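PDB 3WMR: proline iminopeptidase from Streptomyces halstedii, which is an amidohydrolase that acts on polyketide substrates, a member of the peptidase S33 family that probably releases N-terminal proline from peptides. Local coordinates for residues Gly57-Tyr62 against Ala214-Glu219; Glu175-His180 against Glu189-Ala194; Ala197-His202 against Pro233-Val238; Cys204-Trp209 against His296-Glu301. All coordinates share one frame; numbering follows the deposited sequence.

Contact 1 of 4, residues Gly57-Tyr62 against Ala214-Glu219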
# COMPACT_ATOMS: atom_id res chain seq x y z
N GLY A 57 -7.13 3.84 3.48
CA GLY A 57 -8.53 3.88 3.08
C GLY A 57 -8.81 3.16 1.78
O GLY A 57 -9.90 3.29 1.22
N SER A 58 -7.83 2.40 1.30
CA SER A 58 -8.02 1.57 0.13
C SER A 58 -8.55 0.21 0.64
O SER A 58 -9.05 0.12 1.76
CB SER A 58 -6.69 1.46 -0.61
OG SER A 58 -6.83 0.71 -1.80
N THR A 59 -8.49 -0.83 -0.19
CA THR A 59 -8.91 -2.15 0.24
C THR A 59 -7.93 -3.19 -0.29
O THR A 59 -7.07 -2.88 -1.11
CB THR A 59 -10.36 -2.49 -0.19
OG1 THR A 59 -10.45 -2.53 -1.63
CG2 THR A 59 -11.35 -1.48 0.37
N HIS A 60 -8.07 -4.42 0.19
CA HIS A 60 -7.20 -5.53 -0.21
C HIS A 60 -7.37 -5.95 -1.66
O HIS A 60 -6.52 -6.65 -2.21
CB HIS A 60 -7.49 -6.77 0.63
CG HIS A 60 -8.68 -7.55 0.15
ND1 HIS A 60 -9.98 -7.19 0.44
CD2 HIS A 60 -8.76 -8.65 -0.63
CE1 HIS A 60 -10.81 -8.04 -0.13
NE2 HIS A 60 -10.09 -8.94 -0.79
N ASP A 61 -8.49 -5.56 -2.26
CA ASP A 61 -8.97 -6.17 -3.52
C ASP A 61 -7.95 -6.10 -4.65
O ASP A 61 -7.71 -7.09 -5.33
CB ASP A 61 -10.28 -5.52 -3.98
CG ASP A 61 -11.40 -5.72 -2.99
OD1 ASP A 61 -12.28 -6.58 -3.24
OD2 ASP A 61 -11.41 -5.01 -1.96
N TYR A 62 -7.36 -4.93 -4.87
CA TYR A 62 -6.34 -4.75 -5.92
C TYR A 62 -5.06 -5.57 -5.70
O TYR A 62 -4.24 -5.68 -6.60
CB TYR A 62 -5.99 -3.26 -6.10
CG TYR A 62 -5.00 -2.71 -5.07
CD1 TYR A 62 -5.41 -2.42 -3.77
CD2 TYR A 62 -3.66 -2.47 -5.40
CE1 TYR A 62 -4.52 -1.94 -2.83
CE2 TYR A 62 -2.76 -1.96 -4.45
CZ TYR A 62 -3.20 -1.71 -3.16
OH TYR A 62 -2.34 -1.23 -2.19
N ALA A 214 -10.06 -1.79 -10.27
CA ALA A 214 -11.35 -1.13 -10.27
C ALA A 214 -12.14 -1.43 -8.99
O ALA A 214 -12.76 -0.52 -8.38
CB ALA A 214 -12.15 -1.53 -11.50
N ALA A 215 -12.10 -2.69 -8.55
CA ALA A 215 -12.80 -3.08 -7.34
C ALA A 215 -12.41 -2.18 -6.17
O ALA A 215 -13.28 -1.62 -5.49
CB ALA A 215 -12.55 -4.54 -7.01
N THR A 216 -11.11 -2.02 -5.95
CA THR A 216 -10.64 -1.18 -4.85
C THR A 216 -11.02 0.30 -5.07
O THR A 216 -11.48 0.97 -4.13
CB THR A 216 -9.12 -1.36 -4.61
OG1 THR A 216 -8.90 -2.52 -3.80
CG2 THR A 216 -8.52 -0.17 -3.87
N PHE A 217 -10.79 0.80 -6.28
CA PHE A 217 -11.15 2.16 -6.67
C PHE A 217 -12.60 2.52 -6.31
O PHE A 217 -12.87 3.61 -5.79
CB PHE A 217 -10.90 2.36 -8.17
CG PHE A 217 -10.76 3.80 -8.57
CD1 PHE A 217 -9.55 4.47 -8.40
CD2 PHE A 217 -11.85 4.51 -9.08
CE1 PHE A 217 -9.43 5.81 -8.75
CE2 PHE A 217 -11.72 5.85 -9.43
CZ PHE A 217 -10.51 6.49 -9.27
N MET A 218 -13.53 1.59 -6.55
CA MET A 218 -14.95 1.81 -6.24
C MET A 218 -15.26 1.68 -4.75
O MET A 218 -16.22 2.28 -4.27
CB MET A 218 -15.84 0.85 -7.04
CG MET A 218 -15.86 1.14 -8.55
SD MET A 218 -16.32 2.84 -8.99
CE MET A 218 -17.92 2.98 -8.18
N GLU A 219 -14.48 0.89 -4.01
CA GLU A 219 -14.63 0.84 -2.55
C GLU A 219 -14.27 2.19 -1.93
O GLU A 219 -14.89 2.61 -0.94
CB GLU A 219 -13.78 -0.27 -1.94
CG GLU A 219 -14.24 -1.68 -2.26
CD GLU A 219 -15.39 -2.17 -1.39
OE1 GLU A 219 -15.55 -1.71 -0.24
OE2 GLU A 219 -16.14 -3.04 -1.86
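The loop after strand 49-52, close to the predicted nucleophile Ser126, meets the cap helix 211-222 here, with Thr59, Asp61 and Tyr62 gathered around the hydroxyl of Thr216. Thr216 OG1 lies 2.7 Å from Thr59 OG1, the two threonines passing each other in opposite directions. From the other segment's backbone, Tyr62 N donates to Thr216 OG1 over 3.1 Å with an N-H...O angle of 152°. Thr216 OG1 also lies near the plane of the Tyr62 ring, at its edge, 3.5 Å from Tyr62 CD1, so one helix hydroxyl meets both the backbone N-H and the ring edge of Tyr62.

Thr59 OG1 is positioned between its own backbone N and carbonyl carbon (chi1 64°), which lets it reach Asp61 as well: it donates to Asp61 OD2 at 2.7 Å, arriving on the anti side of the carboxylate and 23° out of its plane. Its methyl turns the other way, with Thr59 CG2 3.6 Å from Glu219 CB one helical turn beyond Thr216. Asp61 CB adds an apolar touch to Ala215 CB at 3.9 Å. The burial has a price, because Thr59 N has no partner in the model.

The Tyr62 ring leads away from the helix toward the active site, and its OH is hydrogen-bonded to Gln125, next to the predicted nucleophile, and to Gly54. Gly57 ends a His-Gly-Gly-Pro-Gly sequence, the hallmark that in S33 peptidases is associated with the oxyanion hole; a cap helix seated against this loop is characteristic of such capped alpha/beta hydrolases.

Contact 2 of 4, residues Glu175-His180 against Glu189-Ala194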
# COMPACT_ATOMS: atom_id res chain seq x y z
N GLU A 175 -2.74 22.68 -16.44
CA GLU A 175 -3.66 23.78 -16.11
C GLU A 175 -5.00 23.29 -15.60
O GLU A 175 -5.56 23.86 -14.66
CB GLU A 175 -3.87 24.72 -17.31
CG GLU A 175 -2.61 25.45 -17.73
CD GLU A 175 -2.85 26.65 -18.62
OE1 GLU A 175 -4.03 27.06 -18.81
OE2 GLU A 175 -1.84 27.18 -19.12
N THR A 176 -5.51 22.23 -16.21
CA THR A 176 -6.76 21.62 -15.78
C THR A 176 -6.66 21.09 -14.35
O THR A 176 -7.58 21.28 -13.56
CB THR A 176 -7.16 20.47 -16.72
OG1 THR A 176 -7.28 20.97 -18.05
CG2 THR A 176 -8.48 19.85 -16.30
N LEU A 177 -5.55 20.42 -14.02
CA LEU A 177 -5.34 19.95 -12.63
C LEU A 177 -5.34 21.11 -11.64
O LEU A 177 -5.99 21.07 -10.61
CB LEU A 177 -4.02 19.18 -12.49
CG LEU A 177 -3.84 17.87 -13.25
CD1 LEU A 177 -2.45 17.31 -13.00
CD2 LEU A 177 -4.91 16.87 -12.88
N LEU A 178 -4.58 22.15 -11.98
CA LEU A 178 -4.40 23.31 -11.11
C LEU A 178 -5.72 24.04 -10.82
O LEU A 178 -6.02 24.37 -9.67
CB LEU A 178 -3.37 24.29 -11.72
CG LEU A 178 -3.10 25.62 -10.99
CD1 LEU A 178 -2.71 25.41 -9.54
CD2 LEU A 178 -2.03 26.44 -11.70
N LYS A 179 -6.51 24.28 -11.87
CA LYS A 179 -7.77 25.03 -11.77
C LYS A 179 -8.70 24.37 -10.75
O LYS A 179 -9.11 25.01 -9.78
CB LYS A 179 -8.46 25.10 -13.15
CG LYS A 179 -7.83 26.10 -14.12
CD LYS A 179 -8.38 25.93 -15.55
CE LYS A 179 -7.85 26.99 -16.52
NZ LYS A 179 -8.80 28.12 -16.73
N HIS A 180 -8.98 23.08 -10.96
CA HIS A 180 -9.91 22.33 -10.11
C HIS A 180 -9.38 22.05 -8.70
O HIS A 180 -10.15 21.99 -7.76
CB HIS A 180 -10.31 21.03 -10.79
CG HIS A 180 -11.10 21.24 -12.04
ND1 HIS A 180 -12.35 21.82 -12.03
CD2 HIS A 180 -10.81 20.99 -13.34
CE1 HIS A 180 -12.80 21.91 -13.27
NE2 HIS A 180 -11.89 21.41 -14.08
N GLU A 189 -15.81 15.90 -13.89
CA GLU A 189 -15.42 15.01 -14.99
C GLU A 189 -14.09 15.42 -15.60
O GLU A 189 -13.23 14.58 -15.89
CB GLU A 189 -16.50 15.06 -16.09
CG GLU A 189 -16.30 14.06 -17.21
CD GLU A 189 -16.77 12.67 -16.84
OE1 GLU A 189 -16.83 12.37 -15.63
OE2 GLU A 189 -17.10 11.88 -17.76
N GLU A 190 -13.96 16.72 -15.82
CA GLU A 190 -12.78 17.29 -16.46
C GLU A 190 -11.50 17.12 -15.62
O GLU A 190 -10.42 16.87 -16.16
CB GLU A 190 -13.05 18.76 -16.72
CG GLU A 190 -12.02 19.41 -17.60
CD GLU A 190 -12.37 20.85 -17.86
OE1 GLU A 190 -12.17 21.70 -16.95
OE2 GLU A 190 -12.85 21.12 -18.98
N TYR A 191 -11.59 17.26 -14.30
CA TYR A 191 -10.43 16.98 -13.46
C TYR A 191 -10.04 15.50 -13.56
O TYR A 191 -8.86 15.15 -13.66
CB TYR A 191 -10.70 17.31 -12.01
CG TYR A 191 -9.50 17.12 -11.13
CD1 TYR A 191 -8.43 18.00 -11.19
CD2 TYR A 191 -9.41 16.04 -10.26
CE1 TYR A 191 -7.31 17.83 -10.38
CE2 TYR A 191 -8.30 15.85 -9.45
CZ TYR A 191 -7.25 16.76 -9.51
OH TYR A 191 -6.14 16.60 -8.71
N PHE A 192 -11.06 14.64 -13.55
CA PHE A 192 -10.87 13.20 -13.58
C PHE A 192 -10.09 12.73 -14.80
O PHE A 192 -9.24 11.86 -14.69
CB PHE A 192 -12.21 12.45 -13.50
CG PHE A 192 -12.05 10.99 -13.23
CD1 PHE A 192 -11.72 10.11 -14.25
CD2 PHE A 192 -12.19 10.50 -11.94
CE1 PHE A 192 -11.54 8.77 -14.00
CE2 PHE A 192 -12.01 9.15 -11.69
CZ PHE A 192 -11.69 8.28 -12.72
N HIS A 193 -10.37 13.30 -15.97
CA HIS A 193 -9.64 12.90 -17.17
C HIS A 193 -8.21 13.48 -17.22
O HIS A 193 -7.32 12.85 -17.79
CB HIS A 193 -10.49 13.17 -18.41
CG HIS A 193 -11.68 12.27 -18.48
ND1 HIS A 193 -11.57 10.91 -18.70
CD2 HIS A 193 -13.00 12.51 -18.29
CE1 HIS A 193 -12.77 10.36 -18.67
NE2 HIS A 193 -13.66 11.31 -18.42
N ALA A 194 -7.99 14.64 -16.61
CA ALA A 194 -6.63 15.15 -16.41
C ALA A 194 -5.85 14.26 -15.42
O ALA A 194 -4.70 13.90 -15.67
CB ALA A 194 -6.67 16.59 -15.92
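Leu177 packs its CD2 methyl between Ala194 and Tyr191 where segments 175-180 and 189-194, of helices 171-183 and 189-202, approach to 8.9 Å between axes, their directions 135° apart. Leu177 CD2 is 3.5 Å from Ala194 CB, while the same methyl is 3.6 Å from Tyr191 CE1. The tyrosine ring reaches across helix 171-183 because its CG stands anti to the backbone N (chi1 -176°); its edge faces the carbonyl oxygens of Thr176 and Leu177, and its hydroxyl goes on to Glu181 and Asn234. Thr176 supplies a methyl to this close side, with CG2 3.7 Å from Ala194 CB, and turns its hydroxyl back to the carbonyl of Asp172.

The other side is more open. Here His180 CB still leans on Tyr191 CD1 at 3.6 Å, but beyond it the contact thins to the exposed Glu190, whose CG lies by the Thr176 methyl. His180 NE2 donates to Glu190 OE1 over 2.9 Å and nearly straight (165°), with the oxygen almost in the imidazole plane. The carboxylate, turned well away from that plane, receives the bond on its anti side.

His180 ND1 is hydrogen-bonded to Thr185, so both ring nitrogens are engaged and the rotation of the imidazole is fixed. The neighbouring carboxylate would probably raise the basicity of this histidine and add some charge attraction at the solvent edge of an otherwise apolar helix pairing.

Contact 3 of 4, residues Ala197-His202 against Pro233-Val238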
# COMPACT_ATOMS: atom_id res chain seq x y z
N ALA A 197 -4.56 11.17 -17.21
CA ALA A 197 -3.28 11.33 -17.86
C ALA A 197 -2.11 11.02 -16.89
O ALA A 197 -1.08 10.54 -17.33
CB ALA A 197 -3.15 12.74 -18.44
N PHE A 198 -2.27 11.29 -15.59
CA PHE A 198 -1.21 10.96 -14.61
C PHE A 198 -1.28 9.48 -14.26
O PHE A 198 -0.27 8.79 -14.29
CB PHE A 198 -1.32 11.82 -13.32
CG PHE A 198 -0.24 11.55 -12.29
CD1 PHE A 198 -0.35 10.47 -11.40
CD2 PHE A 198 0.85 12.40 -12.16
CE1 PHE A 198 0.63 10.25 -10.44
CE2 PHE A 198 1.83 12.17 -11.20
CZ PHE A 198 1.71 11.11 -10.34
N TYR A 199 -2.48 8.98 -13.97
CA TYR A 199 -2.63 7.59 -13.52
C TYR A 199 -2.16 6.63 -14.61
O TYR A 199 -1.46 5.67 -14.33
CB TYR A 199 -4.08 7.27 -13.10
CG TYR A 199 -4.45 7.63 -11.65
CD1 TYR A 199 -4.15 8.87 -11.11
CD2 TYR A 199 -5.15 6.72 -10.86
CE1 TYR A 199 -4.50 9.18 -9.78
CE2 TYR A 199 -5.52 7.03 -9.55
CZ TYR A 199 -5.19 8.26 -9.02
OH TYR A 199 -5.58 8.54 -7.74
N ASP A 200 -2.53 6.92 -15.86
CA ASP A 200 -2.15 6.08 -16.99
C ASP A 200 -0.64 5.97 -17.14
O ASP A 200 -0.17 5.01 -17.73
CB ASP A 200 -2.75 6.59 -18.31
CG ASP A 200 -4.27 6.59 -18.33
OD1 ASP A 200 -4.91 5.93 -17.48
OD2 ASP A 200 -4.85 7.25 -19.21
N ARG A 201 0.14 6.92 -16.60
CA ARG A 201 1.60 6.81 -16.70
C ARG A 201 2.22 6.16 -15.48
O ARG A 201 3.16 5.35 -15.60
CB ARG A 201 2.25 8.17 -16.88
CG ARG A 201 1.92 8.86 -18.19
CD ARG A 201 2.67 10.18 -18.27
NE ARG A 201 2.34 10.95 -19.47
CZ ARG A 201 2.94 12.08 -19.81
NH1 ARG A 201 3.90 12.59 -19.04
NH2 ARG A 201 2.58 12.72 -20.91
N HIS A 202 1.73 6.57 -14.30
CA HIS A 202 2.43 6.31 -13.04
C HIS A 202 1.65 5.50 -12.00
O HIS A 202 2.24 5.12 -10.98
CB HIS A 202 2.87 7.64 -12.42
CG HIS A 202 3.63 8.53 -13.36
ND1 HIS A 202 3.11 9.70 -13.85
CD2 HIS A 202 4.86 8.41 -13.91
CE1 HIS A 202 3.98 10.27 -14.66
NE2 HIS A 202 5.05 9.50 -14.72
N PRO A 233 -7.84 13.60 -2.31
CA PRO A 233 -8.78 13.06 -3.31
C PRO A 233 -8.20 12.01 -4.23
O PRO A 233 -8.96 11.22 -4.80
CB PRO A 233 -9.16 14.29 -4.15
CG PRO A 233 -8.26 15.40 -3.72
CD PRO A 233 -7.66 15.06 -2.41
N ASN A 234 -6.87 11.99 -4.38
CA ASN A 234 -6.21 11.07 -5.31
C ASN A 234 -4.75 10.87 -4.92
O ASN A 234 -4.27 11.44 -3.94
CB ASN A 234 -6.35 11.57 -6.76
CG ASN A 234 -5.72 12.92 -6.96
OD1 ASN A 234 -4.52 13.09 -6.79
ND2 ASN A 234 -6.52 13.90 -7.33
N GLU A 235 -4.08 10.02 -5.68
CA GLU A 235 -2.70 9.61 -5.42
C GLU A 235 -1.67 10.74 -5.28
O GLU A 235 -0.77 10.66 -4.45
CB GLU A 235 -2.23 8.67 -6.53
CG GLU A 235 -2.84 7.29 -6.45
CD GLU A 235 -2.39 6.60 -5.18
OE1 GLU A 235 -1.17 6.31 -5.09
OE2 GLU A 235 -3.23 6.42 -4.27
N PHE A 236 -1.80 11.78 -6.11
CA PHE A 236 -0.81 12.86 -6.17
C PHE A 236 -1.21 14.14 -5.41
O PHE A 236 -0.33 14.87 -4.92
CB PHE A 236 -0.42 13.18 -7.62
CG PHE A 236 -1.59 13.51 -8.53
CD1 PHE A 236 -2.09 12.56 -9.42
CD2 PHE A 236 -2.17 14.77 -8.51
CE1 PHE A 236 -3.14 12.87 -10.27
CE2 PHE A 236 -3.23 15.08 -9.37
CZ PHE A 236 -3.71 14.13 -10.24
N HIS A 237 -2.51 14.41 -5.31
CA HIS A 237 -3.01 15.61 -4.60
C HIS A 237 -3.16 15.24 -3.13
O HIS A 237 -4.27 15.04 -2.63
CB HIS A 237 -4.33 16.12 -5.21
CG HIS A 237 -4.72 17.51 -4.76
ND1 HIS A 237 -3.84 18.56 -4.70
CD2 HIS A 237 -5.93 18.01 -4.39
CE1 HIS A 237 -4.47 19.65 -4.30
NE2 HIS A 237 -5.74 19.34 -4.11
N VAL A 238 -2.02 15.15 -2.45
CA VAL A 238 -2.00 14.74 -1.04
C VAL A 238 -2.18 15.96 -0.16
O VAL A 238 -1.21 16.69 0.11
CB VAL A 238 -0.69 14.03 -0.68
CG1 VAL A 238 -0.63 13.71 0.82
CG2 VAL A 238 -0.53 12.77 -1.49
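With CG anti to its backbone N (chi1 -179°), Phe198 carries its ring off helix 189-202 to meet Phe236, which tucks CG between its own N and carbonyl carbon (chi1 55°) and leans in from the loop 233-238. The two rings meet edge-to-face, though well short of perpendicular: Phe236 CD1 comes 3.4 Å from Phe198 CD1, over the rim of the Phe198 face, and the centroids are 4.6 Å apart. Phe236 CB adds a CH-pi contact, 4.3 Å from the centroid of the Phe198 ring. His202 ND1 lies over the opposite face of that ring.

Tyr199, the next residue on the helix, points its hydroxyl at the loop backbone. Glu235 N donates to Tyr199 OH over 2.9 Å at 166°, and Glu235 CG lies 3.3 Å from Tyr199 OH. Phe236 CE1 meets the edge of the Tyr199 ring, so the phenylalanine touches both neighbouring aromatic residues of the helix.

The loop here has an Asx turn, extended by a second bond into an Asx motif. Asn234 OD1 accepts from Phe236 N at 3.1 Å, in the carbonyl plane, and from His237 N at 2.8 Å, tilted from that plane; the oxygen also sits over the face of the Phe236 ring. Between the residues so fixed, Glu235 bends its chain at CG away from the helix. Its OE2 is hydrogen-bonded to Tyr227, and its side chain is about 4 Å from that of His293, the predicted catalytic histidine.

Contact 4 of 4, residues Cys204-Trp209 against His296-Glu301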
# COMPACT_ATOMS: atom_id res chain seq x y z
N CYS A 204 -1.41 3.01 -12.87
CA CYS A 204 -1.79 1.75 -13.50
C CYS A 204 -1.79 1.93 -15.01
O CYS A 204 -2.69 2.57 -15.57
CB CYS A 204 -3.18 1.30 -13.04
SG CYS A 204 -3.67 -0.32 -13.73
N ARG A 205 -0.77 1.38 -15.65
CA ARG A 205 -0.64 1.50 -17.10
C ARG A 205 -1.58 0.58 -17.89
O ARG A 205 -1.69 0.71 -19.11
CB ARG A 205 0.82 1.27 -17.49
CG ARG A 205 1.73 2.37 -16.97
CD ARG A 205 3.17 1.93 -16.86
NE ARG A 205 3.88 2.02 -18.12
CZ ARG A 205 4.36 3.14 -18.65
NH1 ARG A 205 4.17 4.32 -18.06
NH2 ARG A 205 5.00 3.09 -19.81
N ILE A 206 -2.28 -0.33 -17.21
CA ILE A 206 -3.26 -1.16 -17.90
C ILE A 206 -4.63 -0.48 -17.88
O ILE A 206 -5.19 -0.21 -16.81
CB ILE A 206 -3.40 -2.57 -17.30
CG1 ILE A 206 -2.05 -3.26 -17.22
CG2 ILE A 206 -4.36 -3.41 -18.16
CD1 ILE A 206 -2.04 -4.49 -16.33
N VAL A 207 -5.15 -0.23 -19.09
CA VAL A 207 -6.46 0.37 -19.33
C VAL A 207 -7.13 -0.43 -20.46
O VAL A 207 -6.47 -0.71 -21.45
CB VAL A 207 -6.31 1.84 -19.77
CG1 VAL A 207 -7.66 2.45 -20.14
CG2 VAL A 207 -5.63 2.65 -18.66
N PRO A 208 -8.41 -0.84 -20.31
CA PRO A 208 -9.27 -0.68 -19.14
C PRO A 208 -8.58 -1.18 -17.87
O PRO A 208 -7.73 -2.06 -17.94
CB PRO A 208 -10.49 -1.55 -19.47
CG PRO A 208 -10.54 -1.57 -20.96
CD PRO A 208 -9.10 -1.59 -21.39
N TRP A 209 -8.93 -0.62 -16.72
CA TRP A 209 -8.32 -1.07 -15.47
C TRP A 209 -8.63 -2.56 -15.20
O TRP A 209 -9.75 -3.02 -15.51
CB TRP A 209 -8.82 -0.20 -14.31
CG TRP A 209 -8.24 1.20 -14.29
CD1 TRP A 209 -7.12 1.63 -14.91
CD2 TRP A 209 -8.75 2.32 -13.55
NE1 TRP A 209 -6.90 2.95 -14.64
CE2 TRP A 209 -7.88 3.40 -13.79
CE3 TRP A 209 -9.85 2.51 -12.71
CZ2 TRP A 209 -8.06 4.66 -13.23
CZ3 TRP A 209 -10.04 3.77 -12.15
CH2 TRP A 209 -9.15 4.83 -12.42
N HIS A 296 2.45 -6.04 -9.58
CA HIS A 296 1.80 -7.31 -9.42
C HIS A 296 0.68 -7.55 -10.46
O HIS A 296 0.24 -8.67 -10.60
CB HIS A 296 1.24 -7.47 -8.01
CG HIS A 296 0.20 -6.46 -7.65
ND1 HIS A 296 0.50 -5.16 -7.30
CD2 HIS A 296 -1.15 -6.58 -7.56
CE1 HIS A 296 -0.61 -4.51 -7.03
NE2 HIS A 296 -1.63 -5.35 -7.17
N LEU A 297 0.22 -6.48 -11.12
CA LEU A 297 -0.78 -6.53 -12.18
C LEU A 297 -0.14 -6.28 -13.53
O LEU A 297 -0.46 -6.94 -14.52
CB LEU A 297 -1.87 -5.48 -11.92
CG LEU A 297 -2.87 -5.84 -10.82
CD1 LEU A 297 -3.76 -4.67 -10.48
CD2 LEU A 297 -3.71 -7.05 -11.23
N GLU A 298 0.77 -5.32 -13.56
CA GLU A 298 1.42 -4.88 -14.77
C GLU A 298 2.44 -5.87 -15.29
O GLU A 298 2.53 -6.08 -16.50
CB GLU A 298 2.07 -3.51 -14.55
CG GLU A 298 1.03 -2.42 -14.32
CD GLU A 298 1.60 -1.18 -13.65
OE1 GLU A 298 2.48 -1.33 -12.78
OE2 GLU A 298 1.18 -0.07 -14.03
N GLU A 299 3.20 -6.48 -14.38
CA GLU A 299 4.14 -7.54 -14.75
C GLU A 299 3.90 -8.73 -13.84
O GLU A 299 4.72 -9.02 -12.96
CB GLU A 299 5.58 -7.05 -14.63
CG GLU A 299 5.91 -5.93 -15.59
CD GLU A 299 7.38 -5.59 -15.59
OE1 GLU A 299 8.14 -6.41 -16.11
OE2 GLU A 299 7.77 -4.51 -15.09
N PRO A 300 2.76 -9.43 -14.03
CA PRO A 300 2.32 -10.43 -13.06
C PRO A 300 3.37 -11.49 -12.76
O PRO A 300 3.59 -11.84 -11.59
CB PRO A 300 1.09 -11.06 -13.73
CG PRO A 300 0.70 -10.16 -14.83
CD PRO A 300 1.91 -9.38 -15.23
N GLU A 301 4.02 -11.99 -13.80
CA GLU A 301 4.98 -13.09 -13.66
C GLU A 301 6.29 -12.62 -13.06
O GLU A 301 6.83 -13.27 -12.17
CB GLU A 301 5.22 -13.76 -15.00
CG GLU A 301 3.96 -14.39 -15.57
CD GLU A 301 3.95 -14.44 -17.08
OE1 GLU A 301 3.49 -15.47 -17.62
OE2 GLU A 301 4.39 -13.47 -17.74
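Arg205 gives its backbone N-H to the carboxylate of Glu298 in a hydrogen bond that is almost linear: Arg205 N to Glu298 OE2 is 2.9 Å, at an angle of 176°, and the oxygen uses its anti lone pair. Cys204 CA lies 3.5 Å from Glu298 OE2. Beside this polar bond Ile206 lays its CD1 methyl against the helix backbone, 3.4 Å from Leu297 O and 3.8 Å from Glu298 CA.

The glutamate reaches the loop because its chain is extended beyond CG. Further out, Glu298 OE2 is shared with Ser292 OG, so two donors hold one oxygen, and Glu298 OE1 has a weak bond to Val294 N. These partners flank His293, whose side chain is about 6 Å from that of Glu298. Arg205 does not pair its guanidinium with this carboxylate; its NH1 turns back to the carbonyl of Arg201, across the bend after helix 189-202.

Glu299 is the first residue to leave helix 295-298 and also occupies the N-cap position of helix 300-312. The contact thus fastens a loop between two cap helices to the segment following the predicted catalytic histidine, a segment that in alpha/beta hydrolases leads into the C-terminal helix.

How the contacts relate
From the N terminus, the loop after strand 49-52 waits 151 residues for its partner on helix 211-222, so contact 1 ties the sheet's active-site side to the cap. Contact 2 closes entirely within that span, joining two consecutive cap helices. Contact 3 starts on the second of these, helix 189-202, and ends at 233-238, beyond helix 211-222; it therefore crosses contact 1. Contact 4 opens just after that helix and reaches 296-301, crossing both contacts 1 and 3 and returning the cap to the C-terminal part of the fold. Phe217 of contact 1 packs on Phe192, Tyr199 and Trp209, thereby touching the other three.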